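Local coordinates for tetratricopeptide TPR_2 repeat protein (Thermobaculum terrenum, PDB 5DJS), which is of unknown function but joins tetratricopeptide repeats to a two-domain fold of the GT-B clan, modelled here with uridine-5'-diphosphate bound, at residues A[165-170]-A[242-247]; A[194-199]-A[234-239]; A[224-229]-A[252-257]; A[261-266]-A[514-519]. The protein carries 1 engineered substitution. One frame throughout, in Å; residues are numbered along the deposited sequence.

Contact 1 (A[165-170]-A[242-247])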
loop_
_atom_site.group_PDB
_atom_site.type_symbol
_atom_site.label_atom_id
_atom_site.label_comp_id
_atom_site.label_asym_id
_atom_site.label_seq_id
_atom_site.Cartn_x
_atom_site.Cartn_y
_atom_site.Cartn_z
ATOM N N ILE A 165 -18.349 13.088 6.657
ATOM C CA ILE A 165 -17.076 12.369 6.592
ATOM C C ILE A 165 -16.350 12.729 5.307
ATOM O O ILE A 165 -16.928 12.697 4.219
ATOM C CB ILE A 165 -17.249 10.835 6.665
ATOM C CG1 ILE A 165 -18.000 10.438 7.941
ATOM C CG2 ILE A 165 -15.888 10.145 6.665
ATOM C CD1 ILE A 165 -18.555 9.034 7.902
ATOM N N GLY A 166 -15.073 13.063 5.454
ATOM C CA GLY A 166 -14.201 13.389 4.331
ATOM C C GLY A 166 -13.102 12.356 4.192
ATOM O O GLY A 166 -12.339 12.119 5.130
ATOM N N TYR A 167 -13.040 11.733 3.022
ATOM C CA TYR A 167 -12.012 10.733 2.692
ATOM C C TYR A 167 -10.965 11.388 1.792
ATOM O O TYR A 167 -11.297 11.840 0.687
ATOM C CB TYR A 167 -12.663 9.521 1.996
ATOM C CG TYR A 167 -13.442 8.654 2.959
ATOM C CD1 TYR A 167 -12.774 7.816 3.857
ATOM C CD2 TYR A 167 -14.833 8.696 3.010
ATOM C CE1 TYR A 167 -13.464 7.030 4.764
ATOM C CE2 TYR A 167 -15.539 7.903 3.914
ATOM C CZ TYR A 167 -14.846 7.074 4.787
ATOM O OH TYR A 167 -15.511 6.293 5.699
ATOM N N VAL A 168 -9.720 11.456 2.265
ATOM C CA VAL A 168 -8.648 12.143 1.539
ATOM C C VAL A 168 -7.607 11.134 1.078
ATOM O O VAL A 168 -6.937 10.508 1.907
ATOM C CB VAL A 168 -7.947 13.230 2.396
ATOM C CG1 VAL A 168 -7.136 14.159 1.496
ATOM C CG2 VAL A 168 -8.954 14.037 3.220
ATOM N N SER A 169 -7.459 10.992 -0.241
ATOM C CA SER A 169 -6.497 10.055 -0.813
ATOM C C SER A 169 -6.107 10.422 -2.221
ATOM O O SER A 169 -6.892 11.005 -2.960
ATOM C CB SER A 169 -7.083 8.649 -0.853
ATOM O OG SER A 169 -6.083 7.707 -1.195
ATOM N N GLY A 170 -4.884 10.053 -2.586
ATOM C CA GLY A 170 -4.396 10.168 -3.958
ATOM C C GLY A 170 -4.347 8.850 -4.694
ATOM O O GLY A 170 -3.713 8.759 -5.745
ATOM N N VAL A 242 -10.628 11.615 7.044
ATOM C CA VAL A 242 -9.960 10.312 7.028
ATOM C C VAL A 242 -8.833 10.293 6.003
ATOM O O VAL A 242 -9.041 10.567 4.813
ATOM C CB VAL A 242 -10.937 9.152 6.737
ATOM C CG1 VAL A 242 -10.265 7.806 6.991
ATOM C CG2 VAL A 242 -12.179 9.265 7.615
ATOM N N ASP A 243 -7.636 9.987 6.500
ATOM C CA ASP A 243 -6.453 9.771 5.670
ATOM C C ASP A 243 -6.465 8.334 5.188
ATOM O O ASP A 243 -6.216 7.414 5.964
ATOM C CB ASP A 243 -5.175 10.012 6.472
ATOM C CG ASP A 243 -3.937 9.492 5.766
ATOM O OD1 ASP A 243 -3.804 9.739 4.536
ATOM O OD2 ASP A 243 -3.115 8.829 6.447
ATOM N N LEU A 244 -6.742 8.163 3.909
ATOM C CA LEU A 244 -6.728 6.854 3.282
ATOM C C LEU A 244 -5.365 6.469 2.715
ATOM O O LEU A 244 -5.117 5.281 2.537
ATOM C CB LEU A 244 -7.779 6.793 2.165
ATOM C CG LEU A 244 -9.149 6.145 2.414
ATOM C CD1 LEU A 244 -9.631 6.182 3.852
ATOM C CD2 LEU A 244 -10.151 6.820 1.495
ATOM N N SER A 245 -4.503 7.446 2.423
ATOM C CA SER A 245 -3.235 7.173 1.735
ATOM C C SER A 245 -2.065 6.785 2.632
ATOM O O SER A 245 -1.310 5.878 2.283
ATOM C CB SER A 245 -2.829 8.346 0.842
ATOM O OG SER A 245 -3.668 8.412 -0.307
ATOM N N TRP A 246 -1.903 7.491 3.756
ATOM C CA TRP A 246 -0.765 7.310 4.697
ATOM C C TRP A 246 0.549 7.627 3.951
ATOM O O TRP A 246 0.554 8.095 2.795
ATOM C CB TRP A 246 -0.814 5.903 5.355
ATOM C CG TRP A 246 0.167 5.576 6.489
ATOM C CD1 TRP A 246 0.050 5.869 7.816
ATOM C CD2 TRP A 246 1.378 4.817 6.358
ATOM N NE1 TRP A 246 1.143 5.374 8.509
ATOM C CE2 TRP A 246 1.973 4.728 7.630
ATOM C CE3 TRP A 246 2.037 4.246 5.272
ATOM C CZ2 TRP A 246 3.201 4.060 7.841
ATOM C CZ3 TRP A 246 3.247 3.590 5.474
ATOM C CH2 TRP A 246 3.814 3.498 6.744
ATOM N N HIS A 247 1.661 7.437 4.630
ATOM C CA HIS A 247 2.971 7.528 4.020
ATOM C C HIS A 247 3.220 6.736 2.720
ATOM O O HIS A 247 4.108 7.109 1.970
ATOM C CB HIS A 247 4.020 7.150 5.055
ATOM C CG HIS A 247 4.200 8.178 6.123
ATOM N ND1 HIS A 247 3.588 8.091 7.351
ATOM C CD2 HIS A 247 4.930 9.312 6.146
ATOM C CE1 HIS A 247 3.940 9.128 8.087
ATOM N NE2 HIS A 247 4.757 9.882 7.379
HETATM O O HOH W 1 -4.267 11.679 2.766
#

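Contact 2 (A[194-199]-A[234-239])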
loop_
_atom_site.group_PDB
_atom_site.type_symbol
_atom_site.label_atom_id
_atom_site.label_comp_id
_atom_site.label_asym_id
_atom_site.label_seq_id
_atom_site.Cartn_x
_atom_site.Cartn_y
_atom_site.Cartn_z
ATOM N N GLU A 194 -22.648 11.776 5.905
ATOM C CA GLU A 194 -22.573 12.320 4.549
ATOM C C GLU A 194 -21.140 12.239 4.033
ATOM O O GLU A 194 -20.200 12.557 4.760
ATOM C CB GLU A 194 -23.051 13.767 4.524
ATOM C CG GLU A 194 -23.136 14.339 3.116
ATOM C CD GLU A 194 -23.609 15.762 3.100
ATOM O OE1 GLU A 194 -23.619 16.417 4.182
ATOM O OE2 GLU A 194 -23.960 16.244 1.998
ATOM N N VAL A 195 -20.986 11.868 2.767
ATOM C CA VAL A 195 -19.694 11.433 2.242
ATOM C C VAL A 195 -19.090 12.422 1.234
ATOM O O VAL A 195 -19.596 12.584 0.111
ATOM C CB VAL A 195 -19.796 10.014 1.630
ATOM C CG1 VAL A 195 -18.459 9.571 1.052
ATOM C CG2 VAL A 195 -20.251 9.003 2.682
ATOM N N TYR A 196 -18.001 13.059 1.672
ATOM C CA TYR A 196 -17.140 13.896 0.840
ATOM C C TYR A 196 -15.900 13.078 0.500
ATOM O O TYR A 196 -15.345 12.401 1.363
ATOM C CB TYR A 196 -16.713 15.155 1.612
ATOM C CG TYR A 196 -17.813 16.186 1.834
ATOM C CD1 TYR A 196 -18.913 15.905 2.649
ATOM C CD2 TYR A 196 -17.746 17.451 1.244
ATOM C CE1 TYR A 196 -19.917 16.840 2.855
ATOM C CE2 TYR A 196 -18.750 18.391 1.447
ATOM C CZ TYR A 196 -19.834 18.078 2.253
ATOM O OH TYR A 196 -20.845 18.989 2.471
ATOM N N CYS A 197 -15.463 13.127 -0.749
ATOM C CA CYS A 197 -14.188 12.507 -1.149
ATOM C C CYS A 197 -13.262 13.598 -1.637
ATOM O O CYS A 197 -13.700 14.499 -2.316
ATOM C CB CYS A 197 -14.402 11.475 -2.243
ATOM S SG CYS A 197 -14.987 9.905 -1.589
ATOM N N TYR A 198 -11.987 13.529 -1.277
ATOM C CA TYR A 198 -11.000 14.462 -1.790
ATOM C C TYR A 198 -9.931 13.649 -2.534
ATOM O O TYR A 198 -9.085 12.987 -1.908
ATOM C CB TYR A 198 -10.437 15.255 -0.629
ATOM C CG TYR A 198 -11.481 16.081 0.107
ATOM C CD1 TYR A 198 -11.795 17.387 -0.286
ATOM C CD2 TYR A 198 -12.149 15.561 1.213
ATOM C CE1 TYR A 198 -12.748 18.137 0.399
ATOM C CE2 TYR A 198 -13.098 16.303 1.909
ATOM C CZ TYR A 198 -13.397 17.589 1.500
ATOM O OH TYR A 198 -14.336 18.322 2.192
ATOM N N SER A 199 -10.005 13.679 -3.869
ATOM C CA SER A 199 -9.082 12.933 -4.761
ATOM C C SER A 199 -7.799 13.715 -4.989
ATOM O O SER A 199 -7.806 14.766 -5.640
ATOM C CB SER A 199 -9.747 12.650 -6.120
ATOM O OG SER A 199 -8.852 12.057 -7.061
ATOM N N ARG A 234 -12.657 23.080 5.933
ATOM C CA ARG A 234 -13.370 23.909 6.907
ATOM C C ARG A 234 -14.701 24.443 6.365
ATOM O O ARG A 234 -15.698 24.449 7.087
ATOM C CB ARG A 234 -12.506 25.086 7.365
ATOM C CG ARG A 234 -11.459 24.727 8.401
ATOM C CD ARG A 234 -10.902 25.977 9.060
ATOM N NE ARG A 234 -9.726 25.677 9.879
ATOM C CZ ARG A 234 -8.455 25.690 9.460
ATOM N NH1 ARG A 234 -8.124 25.997 8.198
ATOM N NH2 ARG A 234 -7.487 25.389 10.325
ATOM N N ARG A 235 -14.721 24.868 5.102
ATOM C CA ARG A 235 -15.936 25.429 4.497
ATOM C C ARG A 235 -16.999 24.364 4.214
ATOM O O ARG A 235 -18.202 24.632 4.354
ATOM C CB ARG A 235 -15.612 26.201 3.215
ATOM C CG ARG A 235 -16.447 27.458 3.050
ATOM C CD ARG A 235 -16.082 28.224 1.789
ATOM N NE ARG A 235 -16.795 27.680 0.629
ATOM C CZ ARG A 235 -16.354 26.718 -0.192
ATOM N NH1 ARG A 235 -15.155 26.147 -0.052
ATOM N NH2 ARG A 235 -17.135 26.326 -1.195
ATOM N N ASP A 236 -16.546 23.173 3.806
ATOM C CA ASP A 236 -17.409 21.983 3.696
ATOM C C ASP A 236 -17.959 21.518 5.045
ATOM O O ASP A 236 -18.982 20.851 5.098
ATOM C CB ASP A 236 -16.651 20.816 3.053
ATOM C CG ASP A 236 -16.382 21.020 1.564
ATOM O OD1 ASP A 236 -17.135 21.757 0.894
ATOM O OD2 ASP A 236 -15.425 20.409 1.049
ATOM N N GLY A 237 -17.253 21.840 6.121
ATOM C CA GLY A 237 -17.711 21.578 7.472
ATOM C C GLY A 237 -17.500 20.138 7.882
ATOM O O GLY A 237 -18.352 19.567 8.572
ATOM N N ILE A 238 -16.347 19.571 7.513
ATOM C CA ILE A 238 -16.075 18.147 7.733
ATOM C C ILE A 238 -15.845 17.895 9.217
ATOM O O ILE A 238 -15.029 18.555 9.835
ATOM C CB ILE A 238 -14.853 17.640 6.923
ATOM C CG1 ILE A 238 -15.022 17.888 5.411
ATOM C CG2 ILE A 238 -14.600 16.158 7.165
ATOM C CD1 ILE A 238 -16.235 17.247 4.770
ATOM N N ASP A 239 -16.587 16.936 9.774
ATOM C CA ASP A 239 -16.471 16.561 11.199
ATOM C C ASP A 239 -15.406 15.504 11.429
ATOM O O ASP A 239 -14.712 15.529 12.443
ATOM C CB ASP A 239 -17.807 16.036 11.711
ATOM C CG ASP A 239 -18.911 17.056 11.566
ATOM O OD1 ASP A 239 -18.895 18.065 12.307
ATOM O OD2 ASP A 239 -19.785 16.865 10.699
#

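Contact 3 (A[224-229]-A[252-257])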
loop_
_atom_site.group_PDB
_atom_site.type_symbol
_atom_site.label_atom_id
_atom_site.label_comp_id
_atom_site.label_asym_id
_atom_site.label_seq_id
_atom_site.Cartn_x
_atom_site.Cartn_y
_atom_site.Cartn_z
ATOM N N LEU A 224 -4.485 22.051 -5.535
ATOM C CA LEU A 224 -4.597 23.004 -4.421
ATOM C C LEU A 224 -3.396 22.902 -3.484
ATOM O O LEU A 224 -2.788 21.837 -3.380
ATOM C CB LEU A 224 -5.886 22.763 -3.627
ATOM C CG LEU A 224 -7.209 22.682 -4.399
ATOM C CD1 LEU A 224 -8.347 22.470 -3.417
ATOM C CD2 LEU A 224 -7.480 23.905 -5.261
ATOM N N THR A 225 -3.057 24.008 -2.812
ATOM C CA THR A 225 -2.035 23.987 -1.747
ATOM C C THR A 225 -2.662 23.388 -0.487
ATOM O O THR A 225 -3.889 23.244 -0.396
ATOM C CB THR A 225 -1.423 25.385 -1.417
ATOM O OG1 THR A 225 -2.350 26.190 -0.680
ATOM C CG2 THR A 225 -0.973 26.129 -2.686
ATOM N N ASP A 226 -1.828 23.024 0.477
ATOM C CA ASP A 226 -2.344 22.474 1.732
ATOM C C ASP A 226 -3.174 23.488 2.499
ATOM O O ASP A 226 -4.129 23.106 3.160
ATOM C CB ASP A 226 -1.212 21.944 2.606
ATOM C CG ASP A 226 -0.591 20.681 2.043
ATOM O OD1 ASP A 226 -1.331 19.849 1.482
ATOM O OD2 ASP A 226 0.640 20.515 2.165
ATOM N N ALA A 227 -2.815 24.772 2.409
ATOM C CA ALA A 227 -3.618 25.848 3.011
ATOM C C ALA A 227 -4.989 25.980 2.322
ATOM O O ALA A 227 -6.006 26.096 2.997
ATOM C CB ALA A 227 -2.860 27.175 2.977
ATOM N N GLU A 228 -4.995 25.972 0.984
ATOM C CA GLU A 228 -6.232 25.972 0.179
ATOM C C GLU A 228 -7.148 24.781 0.493
ATOM O O GLU A 228 -8.368 24.926 0.541
ATOM C CB GLU A 228 -5.912 25.970 -1.328
ATOM C CG GLU A 228 -5.380 27.291 -1.866
ATOM C CD GLU A 228 -4.988 27.227 -3.335
ATOM O OE1 GLU A 228 -4.507 26.177 -3.799
ATOM O OE2 GLU A 228 -5.142 28.242 -4.035
ATOM N N LEU A 229 -6.559 23.601 0.689
ATOM C CA LEU A 229 -7.342 22.421 1.037
ATOM C C LEU A 229 -7.956 22.550 2.420
ATOM O O LEU A 229 -9.095 22.137 2.624
ATOM C CB LEU A 229 -6.502 21.146 0.973
ATOM C CG LEU A 229 -7.236 19.846 1.353
ATOM C CD1 LEU A 229 -8.425 19.597 0.442
ATOM C CD2 LEU A 229 -6.270 18.681 1.303
ATOM N N ARG A 252 -2.013 13.707 2.062
ATOM C CA ARG A 252 -2.189 15.135 2.244
ATOM C C ARG A 252 -2.142 15.471 3.736
ATOM O O ARG A 252 -3.002 16.169 4.264
ATOM C CB ARG A 252 -3.511 15.546 1.577
ATOM C CG ARG A 252 -3.493 16.868 0.837
ATOM C CD ARG A 252 -2.343 16.960 -0.153
ATOM N NE ARG A 252 -2.748 17.591 -1.395
ATOM C CZ ARG A 252 -2.936 18.887 -1.592
ATOM N NH1 ARG A 252 -2.775 19.769 -0.618
ATOM N NH2 ARG A 252 -3.300 19.288 -2.802
ATOM N N LEU A 253 -1.083 15.004 4.383
ATOM C CA LEU A 253 -0.964 14.993 5.832
ATOM C C LEU A 253 -0.598 16.348 6.397
ATOM O O LEU A 253 -0.761 16.574 7.590
ATOM C CB LEU A 253 0.083 13.973 6.282
ATOM C CG LEU A 253 -0.288 12.495 6.128
ATOM C CD1 LEU A 253 0.956 11.616 6.199
ATOM C CD2 LEU A 253 -1.297 12.068 7.183
ATOM N N PHE A 254 -0.075 17.245 5.568
ATOM C CA PHE A 254 0.190 18.614 6.030
ATOM C C PHE A 254 -1.095 19.449 6.078
ATOM O O PHE A 254 -1.176 20.411 6.826
ATOM C CB PHE A 254 1.253 19.282 5.164
ATOM C CG PHE A 254 2.504 18.479 5.050
ATOM C CD1 PHE A 254 3.205 18.108 6.194
ATOM C CD2 PHE A 254 2.971 18.060 3.809
ATOM C CE1 PHE A 254 4.363 17.353 6.102
ATOM C CE2 PHE A 254 4.129 17.305 3.713
ATOM C CZ PHE A 254 4.826 16.952 4.858
ATOM N N ALA A 255 -2.091 19.084 5.281
ATOM C CA ALA A 255 -3.433 19.596 5.486
ATOM C C ALA A 255 -3.996 19.066 6.821
ATOM O O ALA A 255 -4.503 19.842 7.631
ATOM C CB ALA A 255 -4.333 19.232 4.311
ATOM N N PHE A 256 -3.862 17.758 7.062
ATOM C CA PHE A 256 -4.238 17.155 8.366
ATOM C C PHE A 256 -3.483 17.785 9.526
ATOM O O PHE A 256 -4.011 17.908 10.618
ATOM C CB PHE A 256 -3.976 15.638 8.401
ATOM C CG PHE A 256 -5.046 14.817 7.738
ATOM C CD1 PHE A 256 -5.102 14.709 6.348
ATOM C CD2 PHE A 256 -5.996 14.155 8.497
ATOM C CE1 PHE A 256 -6.080 13.962 5.728
ATOM C CE2 PHE A 256 -6.984 13.403 7.883
ATOM C CZ PHE A 256 -7.021 13.305 6.497
ATOM N N ALA A 257 -2.236 18.163 9.286
ATOM C CA ALA A 257 -1.384 18.733 10.316
ATOM C C ALA A 257 -1.989 19.976 10.960
ATOM O O ALA A 257 -1.765 20.215 12.137
ATOM C CB ALA A 257 -0.007 19.048 9.743
#

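Contact 4 (A[261-266]-A[514-519])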
loop_
_atom_site.group_PDB
_atom_site.type_symbol
_atom_site.label_atom_id
_atom_site.label_comp_id
_atom_site.label_asym_id
_atom_site.label_seq_id
_atom_site.Cartn_x
_atom_site.Cartn_y
_atom_site.Cartn_z
ATOM N N ALA A 261 -10.339 19.566 10.726
ATOM C CA ALA A 261 -11.478 18.873 11.305
ATOM C C ALA A 261 -11.156 18.463 12.742
ATOM O O ALA A 261 -9.991 18.163 13.058
ATOM C CB ALA A 261 -11.809 17.645 10.477
ATOM N N PRO A 262 -12.181 18.433 13.616
ATOM C CA PRO A 262 -12.007 18.040 15.024
ATOM C C PRO A 262 -11.755 16.546 15.297
ATOM O O PRO A 262 -11.312 16.179 16.394
ATOM C CB PRO A 262 -13.339 18.422 15.642
ATOM C CG PRO A 262 -14.319 18.305 14.528
ATOM C CD PRO A 262 -13.589 18.757 13.305
ATOM N N VAL A 263 -12.098 15.690 14.341
ATOM C CA VAL A 263 -11.781 14.267 14.415
ATOM C C VAL A 263 -11.005 13.897 13.157
ATOM O O VAL A 263 -11.510 14.032 12.043
ATOM C CB VAL A 263 -13.058 13.411 14.535
ATOM C CG1 VAL A 263 -12.722 11.931 14.490
ATOM C CG2 VAL A 263 -13.804 13.744 15.823
ATOM N N GLN A 264 -9.775 13.435 13.341
ATOM C CA GLN A 264 -8.918 13.083 12.221
ATOM C C GLN A 264 -8.369 11.672 12.403
ATOM O O GLN A 264 -7.798 11.345 13.460
ATOM C CB GLN A 264 -7.811 14.117 12.075
ATOM C CG GLN A 264 -8.367 15.508 11.807
ATOM C CD GLN A 264 -7.344 16.481 11.272
ATOM O OE1 GLN A 264 -7.622 17.207 10.320
ATOM N NE2 GLN A 264 -6.155 16.511 11.877
ATOM N N VAL A 265 -8.551 10.864 11.354
ATOM C CA VAL A 265 -8.399 9.409 11.393
ATOM C C VAL A 265 -7.530 8.926 10.236
ATOM O O VAL A 265 -7.691 9.381 9.093
ATOM C CB VAL A 265 -9.773 8.725 11.221
ATOM C CG1 VAL A 265 -9.644 7.209 11.237
ATOM C CG2 VAL A 265 -10.755 9.176 12.287
ATOM N N THR A 266 -6.632 7.982 10.517
ATOM C CA THR A 266 -5.892 7.278 9.450
ATOM C C THR A 266 -6.363 5.813 9.405
ATOM O O THR A 266 -6.459 5.152 10.442
ATOM C CB THR A 266 -4.350 7.438 9.594
ATOM O OG1 THR A 266 -3.706 7.062 8.369
ATOM C CG2 THR A 266 -3.765 6.633 10.767
ATOM N N ARG A 514 -18.348 7.080 18.090
ATOM C CA ARG A 514 -17.751 7.110 19.419
ATOM C C ARG A 514 -16.550 8.056 19.474
ATOM O O ARG A 514 -16.258 8.618 20.526
ATOM C CB ARG A 514 -17.422 5.688 19.885
ATOM C CG ARG A 514 -18.696 4.913 20.246
ATOM C CD ARG A 514 -18.595 3.396 20.102
ATOM N NE ARG A 514 -17.338 2.879 20.629
ATOM C CZ ARG A 514 -17.034 2.748 21.924
ATOM N NH1 ARG A 514 -17.898 3.092 22.886
ATOM N NH2 ARG A 514 -15.839 2.266 22.265
ATOM N N MET A 515 -15.872 8.239 18.339
ATOM C CA MET A 515 -14.881 9.310 18.179
ATOM C C MET A 515 -15.541 10.683 18.325
ATOM O O MET A 515 -14.993 11.582 18.974
ATOM C CB MET A 515 -14.229 9.271 16.786
ATOM C CG MET A 515 -13.306 8.102 16.482
ATOM S SD MET A 515 -12.918 8.055 14.709
ATOM C CE MET A 515 -12.605 6.305 14.506
ATOM N N TRP A 516 -16.693 10.839 17.675
ATOM C CA TRP A 516 -17.442 12.093 17.688
ATOM C C TRP A 516 -18.054 12.396 19.059
ATOM O O TRP A 516 -17.932 13.519 19.548
ATOM C CB TRP A 516 -18.527 12.091 16.608
ATOM C CG TRP A 516 -19.361 13.325 16.618
ATOM C CD1 TRP A 516 -20.624 13.441 17.093
ATOM C CD2 TRP A 516 -18.985 14.624 16.147
ATOM N NE1 TRP A 516 -21.072 14.730 16.945
ATOM C CE2 TRP A 516 -20.085 15.478 16.364
ATOM C CE3 TRP A 516 -17.827 15.151 15.561
ATOM C CZ2 TRP A 516 -20.068 16.830 16.017
ATOM C CZ3 TRP A 516 -17.808 16.503 15.216
ATOM C CH2 TRP A 516 -18.926 17.325 15.444
ATOM N N ARG A 517 -18.701 11.406 19.676
ATOM C CA ARG A 517 -19.218 11.578 21.034
ATOM C C ARG A 517 -18.106 12.094 21.942
ATOM O O ARG A 517 -18.289 13.103 22.608
ATOM C CB ARG A 517 -19.836 10.286 21.612
ATOM C CG ARG A 517 -20.046 10.334 23.136
ATOM C CD ARG A 517 -21.046 9.325 23.694
ATOM N NE ARG A 517 -20.887 7.977 23.141
ATOM C CZ ARG A 517 -21.629 7.435 22.167
ATOM N NH1 ARG A 517 -22.629 8.102 21.578
ATOM N NH2 ARG A 517 -21.360 6.194 21.765
ATOM N N ASP A 518 -16.964 11.406 21.942
ATOM C CA ASP A 518 -15.809 11.766 22.790
ATOM C C ASP A 518 -15.241 13.168 22.529
ATOM O O ASP A 518 -14.722 13.799 23.449
ATOM C CB ASP A 518 -14.683 10.723 22.668
ATOM C CG ASP A 518 -15.014 9.405 23.365
ATOM O OD1 ASP A 518 -16.209 9.074 23.538
ATOM O OD2 ASP A 518 -14.066 8.685 23.730
ATOM N N ALA A 519 -15.334 13.646 21.289
ATOM C CA ALA A 519 -14.902 15.006 20.947
ATOM C C ALA A 519 -15.834 16.061 21.556
ATOM O O ALA A 519 -15.367 17.057 22.113
ATOM C CB ALA A 519 -14.816 15.176 19.435
#

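Contact 1 (A[165-170]-A[242-247])
Tyr167 and Val242 sit abreast on neighbouring strands that run in the same direction, their end-to-end directions differing by only 13°. In the offset pattern of parallel sheets, Val242 bonds to the residues before and after Tyr167: its N donates to Gly166 O (2.6 Å), and its O accepts from Val168 N (2.8 Å). One step on, Val168 pairs with Asp243, and Val168 O takes the N-H of Leu244 at 3.1 Å, after which the second strand gives way to a loop.

Tyr167 and Val242 project from one face of the sheet, side by side and pointing the same way. Tyr167 CD1 lies 3.7 Å from Val242 CB, and Leu244 CD1 reaches the ring's edge, 3.5 Å from Tyr167 CD1. On the other face are Val168 and Asp243. A water donates to both Val168 O and Asp243 OD1, and that carboxylate oxygen also accepts from Trp246 N, an Asx motif that fixes the turn leaving the strand. Beyond the strand pairing, the hydroxyls of Ser169 and Ser245 share a hydrogen bond, OG to OG 2.7 Å; Ser169 OG is also met by Glu171 N.

The Tyr167 hydroxyl bonds Tyr512 and His188, and Asp243 OD2 bonds Thr266 of the next strand. Leu181 and Val184 of helix 176-187 and Leu508 of helix 479-521 pack against Tyr167, and Tyr512 of the latter helix against Val242, whereas Phe256 of helix 253-257 packs on Val168 and Asp243, placing helices on both faces of this strand pair.

Contact 2 (A[194-199]-A[234-239])
Tyr196 and Tyr198, two residues apart on strand 193-199, both lean toward the C-terminal end of helix 226-236, where Asp236 and Ile238 receive them. The pair shows how one sheet face can offer an apolar surface and a polar reach to the same helix end. Both tyrosines hold CG anti to the carbonyl carbon (chi1 -71° in Tyr196 and -61° in Tyr198) and, being two residues apart on one face, send their rings out in the same sense.

They are used differently. Tyr196 presents a face: the methyl CD1 of Ile238 stands over it, 3.8 Å from the ring centroid and displaced toward the rim, in a CH-pi contact. Asp236 CG comes obliquely to within 3.5 Å of Tyr196 CE2, with carboxylate and ring planes 43° apart. Tyr198 instead comes end-on, from the direction opposite to Asp236, and its OH donates to Asp236 OD2 at 2.6 Å. That oxygen is met on its anti side, somewhat out of the carboxylate plane. Ile238 CG1 lies near the plane of the Tyr198 ring, 3.3 Å from Tyr198 OH, so the isoleucine touches both tyrosines with its CG1-CD1 arm.

Between Asp236 and Ile238, Gly237, with positive phi, is the first residue to leave the helix, and the isoleucine then leads into strand 240-243.

Asp236 OD2 also forms a salt bridge with Arg219. A buried carboxylate flanked by an arginine and a phenol donor would be expected to stay ionised, its charge probably balanced by Arg219 and stabilised by the phenol in otherwise largely aromatic and aliphatic surroundings.

Contact 3 (A[224-229]-A[252-257])
Arg252 reaches across from the start of helix 253-257 and spreads its guanidinium beside the start of helix 226-236. Its chain is bent at chi2 and chi3 (52° and 140°), which carries the two terminal nitrogens to different acceptors. NH2 donates to the backbone carbonyl of Leu224, 2.7 Å from its O, while NH1 makes a salt bridge with Asp226 OD1 at 2.5 Å. The carboxylate is not coplanar with the guanidinium: the planes stand 66° apart, and NH1 meets OD1 from above the carboxylate plane, so this is a one-oxygen bridge and not the flat, two-toothed kind.

Over one face of the guanidinium lies Leu229 CD2, which also touches the aliphatic part of the arginine, 3.3 Å from Arg252 CG. The same Leu229 CD2 is 3.6 Å from Ala255 CB. The other carboxylate oxygen, Asp226 OD2, lies 3.3 Å from Phe254 CB and near the plane of the Phe254 ring. Set close to the N-terminal turn of helix 253-257, the acidic group probably gains from the helix dipole as well as from the arginine.

Thr225 and Glu228 close the first turn of helix 226-236 as a capping box, Thr225 OG1 taking Glu228 N and Glu228 OE1 taking Thr225 N. The contact thus pairs the N-terminal ends of two successive helices, each leading into a strand of one parallel sheet, as in the repeated beta-alpha-beta units of a Rossmann-like domain.

Contact 4 (A[261-266]-A[514-519])
Val263 and Val265, two residues apart on strand 263-266, turn toward helix 479-521 and meet Met515 crosswise. The thioether does much of the touching: Met515 SD lies 3.4 Å from Val265 CG2. Nearer the helix backbone, Met515 CB packs at 3.8 Å from Val263 CG1. The methionine reaches this far because its chain is extended beyond CG (chi2 168°), running at about a right angle to both valine side chains.

The second branch of Val263 serves a different neighbour, Val263 CG2 standing 4.0 Å from Ala519 CB, one helical turn beyond Met515. Trp516 flanks this row. Pro262 CG meets the edge of the indole, 4.0 Å from Trp516 CZ3, and Val263 CG2 lies near the same ring plane. The torsion of Trp516 (CG anti to the backbone N, chi1 177°) brings the six-membered ring in toward the strand.

In fold terms this is a long C-terminal helix packed on the first of the two parallel sheets, as in GT-B proteins, where the last helix crosses back to the first domain. Segment axes approach to 9.5 Å at an angle of 147° between their N-to-C directions, the helix running roughly against the strand. The interface across these segments is wholly apolar.

Farther out, neighbouring strands continue the surface: Ile240 borders both valines, and Tyr281 and Val283 of strand 281-285 extend the floor beneath Met515. The indole is held on its polar side by a hydrogen bond from Trp516 NE1 to Asp158 O, and Pro154 packs against both Trp516 and Ala519.

Read from the N terminus, the chain shows how a parallel sheet ties distant segments together. Contact 1 opens at 165-170, and contact 2 both opens (194-199) and closes (234-239) before 242-247 completes it, so contact 2 is nested within contact 1. Contact 3 starts at 224-229 and ends at 252-257, crossing both and pinning helix 226-236 to the next helix. Contact 4 follows in series; its segments are 248 residues apart at their closest ends, helix 479-521 returning after the second sheet. Strands 193-199, 163-169, 240-243 and 263-266 lie side by side, so contacts 1, 2 and 4 share one sheet.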